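Local coordinates for protein alcohol dehydrogenase (Thermus thermophilus, PDB 2EIH) that binds zinc and probably acts as an oxidoreductase of the zinc-binding alcohol dehydrogenase family, using a nicotinamide cofactor, at residues G167-V172 against R193-A198; A182-A187 against L210-T215. One frame throughout, in Å; residues are numbered along the deposited sequence.

In the fold
Both contacts belong to the Rossmann-type domain of the dehydrogenase, interaction 1 within its parallel sheet and interaction 2 beside it, their centres about 7 Å apart. Interaction 1 pairs strand 169-172 with strand 193-198; interaction 2 sets helix 180-189, which connects those two strands, against the turn that leads from helix 201-210 into the edge strand 214-217. The segments alternate along the chain, as expected for two successive beta-alpha-beta crossovers. The contacts also touch directly: V194 N lies 2.7 Å from D213 OD2 and A196 N 2.8 Å from E214 O, both probable hydrogen bonds, and V194 CG2 packs on A187 CB at 3.6 Å. Neither adjoins the zinc site of C93, C96, C99 and C107.

Interaction 1: residues G167-V172 against R193-A198; sequences GDDVLV and RVIATA
D169 and R193 stand side by side on one face of a parallel strand pair, strands 169-172 and 193-198 of the first beta-alpha-beta unit in a Rossmann-type fold. The arginine chain is extended as far as CD and then bends (chi3 70°), which brings its guanidinium back alongside the aspartate carboxylate. NE donates to the syn lone pair of D169 OD2 at 2.9 Å, forming a salt bridge, while NH2 adds a weak bond to the same oxygen. The carboxylate and guanidinium planes are almost perpendicular, 84° apart, and OD2 is tilted out of the guanidinium plane, a geometry short of the flat, two-pronged pairing of such groups. Each group has a second partner: K234 NZ forms a salt bridge with D169 OD1, and L230 O accepts from R193 NH2. Replacing R193 by an alanine is likely to leave D169 OD2 without its charged mate and L230 O without this donor.

Farther along the same face, L171 CD1 lies 3.8 Å from T197 CG2, the two side chains slanting across one another, and 4.2 Å from I195 CG2. On the face of V170 and V172, covered partly by helix 180-189, V172 CG2, anti to the carbonyl carbon and beside the backbone N, meets V194 CG1 at 4.0 Å.

Between the strands runs a parallel ladder: R193 N to D168 O, V170 N to R193 O (the most bent of the set), I195 N to V170 O and V172 N to I195 O. Its last rung is T197 N to V172 O, 3.1 Å long.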
loop_
_atom_site.group_PDB
_atom_site.type_symbol
_atom_site.label_atom_id
_atom_site.label_comp_id
_atom_site.label_asym_id
_atom_site.label_seq_id
_atom_site.Cartn_x
_atom_site.Cartn_y
_atom_site.Cartn_z
ATOM N N GLY A 167 -3.327 -15.706 9.079
ATOM C CA GLY A 167 -4.290 -16.471 8.312
ATOM C C GLY A 167 -3.670 -17.010 7.036
ATOM O O GLY A 167 -4.226 -17.887 6.372
ATOM N N ASP A 168 -2.508 -16.469 6.689
ATOM C CA ASP A 168 -1.784 -16.883 5.492
ATOM C C ASP A 168 -1.130 -18.231 5.679
ATOM O O ASP A 168 -0.647 -18.567 6.764
ATOM C CB ASP A 168 -0.645 -15.921 5.156
ATOM C CG ASP A 168 -1.080 -14.780 4.291
ATOM O OD1 ASP A 168 -2.267 -14.743 3.905
ATOM O OD2 ASP A 168 -0.235 -13.914 3.998
ATOM N N ASP A 169 -1.102 -18.995 4.600
ATOM C CA ASP A 169 -0.422 -20.270 4.603
ATOM C C ASP A 169 0.886 -19.979 3.889
ATOM O O ASP A 169 0.908 -19.734 2.682
ATOM C CB ASP A 169 -1.235 -21.318 3.855
ATOM C CG ASP A 169 -2.219 -22.016 4.758
ATOM O OD1 ASP A 169 -3.424 -22.041 4.433
ATOM O OD2 ASP A 169 -1.776 -22.552 5.805
ATOM N N VAL A 170 1.971 -19.958 4.654
ATOM C CA VAL A 170 3.285 -19.693 4.095
ATOM C C VAL A 170 4.057 -21.004 3.929
ATOM O O VAL A 170 4.071 -21.844 4.828
ATOM C CB VAL A 170 4.095 -18.740 5.008
ATOM C CG1 VAL A 170 5.481 -18.509 4.422
ATOM C CG2 VAL A 170 3.366 -17.416 5.157
ATOM N N LEU A 171 4.671 -21.187 2.766
ATOM C CA LEU A 171 5.469 -22.378 2.491
ATOM C C LEU A 171 6.928 -21.942 2.419
ATOM O O LEU A 171 7.275 -21.040 1.649
ATOM C CB LEU A 171 5.050 -23.019 1.159
ATOM C CG LEU A 171 5.915 -24.152 0.570
ATOM C CD1 LEU A 171 5.772 -25.430 1.401
ATOM C CD2 LEU A 171 5.478 -24.425 -0.861
ATOM N N VAL A 172 7.772 -22.559 3.242
ATOM C CA VAL A 172 9.203 -22.254 3.254
ATOM C C VAL A 172 9.949 -23.486 2.710
ATOM O O VAL A 172 9.751 -24.600 3.197
ATOM C CB VAL A 172 9.709 -21.971 4.682
ATOM C CG1 VAL A 172 11.190 -21.614 4.645
ATOM C CG2 VAL A 172 8.903 -20.839 5.303
ATOM N N ARG A 193 0.623 -19.580 9.008
ATOM C CA ARG A 193 0.643 -20.992 9.352
ATOM C C ARG A 193 1.738 -21.493 8.428
ATOM O O ARG A 193 1.559 -21.537 7.206
ATOM C CB ARG A 193 -0.679 -21.651 8.992
ATOM C CG ARG A 193 -1.034 -22.838 9.857
ATOM C CD ARG A 193 -2.485 -23.197 9.640
ATOM N NE ARG A 193 -2.665 -23.765 8.314
ATOM C CZ ARG A 193 -2.525 -25.058 8.047
ATOM N NH1 ARG A 193 -2.218 -25.902 9.029
ATOM N NH2 ARG A 193 -2.660 -25.504 6.803
ATOM N N VAL A 194 2.879 -21.851 9.005
ATOM C CA VAL A 194 4.005 -22.297 8.202
ATOM C C VAL A 194 4.088 -23.774 7.904
ATOM O O VAL A 194 3.930 -24.610 8.780
ATOM C CB VAL A 194 5.350 -21.902 8.838
ATOM C CG1 VAL A 194 6.487 -22.464 7.996
ATOM C CG2 VAL A 194 5.448 -20.396 8.954
ATOM N N ILE A 195 4.346 -24.071 6.643
ATOM C CA ILE A 195 4.522 -25.428 6.194
ATOM C C ILE A 195 5.958 -25.410 5.691
ATOM O O ILE A 195 6.280 -24.640 4.790
ATOM C CB ILE A 195 3.573 -25.782 5.024
ATOM C CG1 ILE A 195 2.123 -25.567 5.423
ATOM C CG2 ILE A 195 3.770 -27.212 4.619
ATOM C CD1 ILE A 195 1.655 -24.074 5.371
ATOM N N ALA A 196 6.832 -26.220 6.280
ATOM C CA ALA A 196 8.232 -26.238 5.851
ATOM C C ALA A 196 8.613 -27.555 5.178
ATOM O O ALA A 196 8.138 -28.617 5.572
ATOM C CB ALA A 196 9.142 -25.986 7.050
ATOM N N THR A 197 9.468 -27.484 4.165
ATOM C CA THR A 197 9.904 -28.688 3.471
ATOM C C THR A 197 11.417 -28.859 3.593
ATOM O O THR A 197 12.168 -27.875 3.595
ATOM C CB THR A 197 9.535 -28.661 1.969
ATOM O OG1 THR A 197 10.285 -27.639 1.300
ATOM C CG2 THR A 197 8.049 -28.390 1.788
ATOM N N ALA A 198 11.854 -30.111 3.710
ATOM C CA ALA A 198 13.272 -30.440 3.826
ATOM C C ALA A 198 13.488 -31.830 3.249
ATOM O O ALA A 198 12.528 -32.508 2.882
ATOM C CB ALA A 198 13.708 -30.404 5.281
#

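Interaction 2: residues A182-A187 against L210-T215; sequences AAIQIA and LGADET
A Schellman motif at the C-terminal end of helix 201-210 forms one side of this contact in the Rossmann-type fold; I184 and Q185 of helix 180-189 form the other. Beyond the motif the chain turns through A212 and D213 into the edge strand 214-217, so the contact joins two helices of consecutive beta-alpha-beta crossovers where the second one ends.

On the helix 180-189 side I184 makes the larger contribution, through a single branch. Its CG2 methyl, anti to the backbone N, is directed at the turn and lies 3.7 Å from A212 N, 4.2 Å from A212 CB and 4.4 Å from L210 CB. The methyl thus packs against both the turning backbone and the side chains of A212 and L210. A196 of the neighbouring strand lies against both I184 and A212, tying the contact to the sheet.

G211 has a positive phi of 129°, a conformation that would press a beta carbon into the carbonyl oxygen of L210. Glycine thus permits the turn of the chain that ends the helix; a CB at G211 would face I184 CG2 without clashing.

Q185 approaches L210 as an extended chain beyond CG, the two side chains slanting past each other. Its amide is held from outside the contact, with OE1 accepting from K310 N and NE2 donating to V181 O in the preceding turn of its own helix. These bonds should restrict rotation of the amide. Q185 NE2 comes within 4.1 Å of L210 CG, and Q185 CG lies 3.9 Å from L210 O.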
loop_
_atom_site.group_PDB
_atom_site.type_symbol
_atom_site.label_atom_id
_atom_site.label_comp_id
_atom_site.label_asym_id
_atom_site.label_seq_id
_atom_site.Cartn_x
_atom_site.Cartn_y
_atom_site.Cartn_z
ATOM N N ALA A 182 15.338 -18.222 9.183
ATOM C CA ALA A 182 14.792 -16.902 9.511
ATOM C C ALA A 182 13.365 -16.709 8.967
ATOM O O ALA A 182 12.522 -16.108 9.628
ATOM C CB ALA A 182 15.724 -15.807 8.957
ATOM N N ALA A 183 13.109 -17.225 7.768
ATOM C CA ALA A 183 11.799 -17.096 7.135
ATOM C C ALA A 183 10.687 -17.814 7.880
ATOM O O ALA A 183 9.547 -17.352 7.918
ATOM C CB ALA A 183 11.853 -17.593 5.700
ATOM N N ILE A 184 11.000 -18.954 8.468
ATOM C CA ILE A 184 9.983 -19.689 9.201
ATOM C C ILE A 184 9.539 -18.883 10.424
ATOM O O ILE A 184 8.339 -18.761 10.695
ATOM C CB ILE A 184 10.523 -21.081 9.596
ATOM C CG1 ILE A 184 10.743 -21.890 8.310
ATOM C CG2 ILE A 184 9.545 -21.789 10.528
ATOM C CD1 ILE A 184 11.391 -23.226 8.496
ATOM N N GLN A 185 10.511 -18.313 11.134
ATOM C CA GLN A 185 10.261 -17.510 12.337
ATOM C C GLN A 185 9.611 -16.148 12.052
ATOM O O GLN A 185 8.730 -15.709 12.786
ATOM C CB GLN A 185 11.576 -17.288 13.108
ATOM C CG GLN A 185 12.231 -18.569 13.609
ATOM C CD GLN A 185 13.522 -18.325 14.357
ATOM O OE1 GLN A 185 13.519 -17.855 15.493
ATOM N NE2 GLN A 185 14.640 -18.632 13.713
ATOM N N ILE A 186 10.060 -15.470 11.002
ATOM C CA ILE A 186 9.483 -14.176 10.683
ATOM C C ILE A 186 8.049 -14.420 10.229
ATOM O O ILE A 186 7.130 -13.690 10.616
ATOM C CB ILE A 186 10.300 -13.469 9.592
ATOM C CG1 ILE A 186 11.664 -13.083 10.176
ATOM C CG2 ILE A 186 9.566 -12.240 9.100
ATOM C CD1 ILE A 186 12.652 -12.577 9.190
ATOM N N ALA A 187 7.868 -15.465 9.424
ATOM C CA ALA A 187 6.550 -15.842 8.929
ATOM C C ALA A 187 5.574 -16.018 10.093
ATOM O O ALA A 187 4.479 -15.452 10.083
ATOM C CB ALA A 187 6.637 -17.139 8.132
ATOM N N LEU A 210 11.192 -24.875 15.288
ATOM C CA LEU A 210 11.358 -23.453 14.995
ATOM C C LEU A 210 10.023 -22.720 14.843
ATOM O O LEU A 210 9.976 -21.482 14.853
ATOM C CB LEU A 210 12.193 -23.288 13.725
ATOM C CG LEU A 210 13.568 -22.632 13.881
ATOM C CD1 LEU A 210 14.319 -23.220 15.061
ATOM C CD2 LEU A 210 14.348 -22.823 12.587
ATOM N N GLY A 211 8.940 -23.479 14.701
ATOM C CA GLY A 211 7.629 -22.867 14.560
ATOM C C GLY A 211 6.838 -23.391 13.377
ATOM O O GLY A 211 5.660 -23.073 13.222
ATOM N N ALA A 212 7.484 -24.185 12.530
ATOM C CA ALA A 212 6.805 -24.751 11.370
ATOM C C ALA A 212 5.609 -25.588 11.840
ATOM O O ALA A 212 5.765 -26.574 12.570
ATOM C CB ALA A 212 7.768 -25.611 10.568
ATOM N N ASP A 213 4.417 -25.189 11.415
ATOM C CA ASP A 213 3.203 -25.889 11.802
ATOM C C ASP A 213 3.030 -27.235 11.098
ATOM O O ASP A 213 2.457 -28.166 11.655
ATOM C CB ASP A 213 1.986 -25.009 11.510
ATOM C CG ASP A 213 2.062 -23.673 12.203
ATOM O OD1 ASP A 213 2.055 -23.655 13.451
ATOM O OD2 ASP A 213 2.141 -22.640 11.502
ATOM N N GLU A 214 3.541 -27.328 9.878
ATOM C CA GLU A 214 3.414 -28.537 9.089
ATOM C C GLU A 214 4.742 -28.822 8.378
ATOM O O GLU A 214 5.528 -27.908 8.123
ATOM C CB GLU A 214 2.289 -28.336 8.067
ATOM C CG GLU A 214 1.150 -29.359 8.101
ATOM C CD GLU A 214 0.591 -29.619 9.490
ATOM O OE1 GLU A 214 1.253 -30.363 10.246
ATOM O OE2 GLU A 214 -0.497 -29.082 9.827
ATOM N N THR A 215 4.995 -30.086 8.056
ATOM C CA THR A 215 6.231 -30.453 7.378
ATOM C C THR A 215 5.991 -31.375 6.193
ATOM O O THR A 215 5.085 -32.203 6.213
ATOM C CB THR A 215 7.214 -31.130 8.354
ATOM O OG1 THR A 215 6.522 -32.128 9.115
ATOM C CG2 THR A 215 7.813 -30.099 9.302
#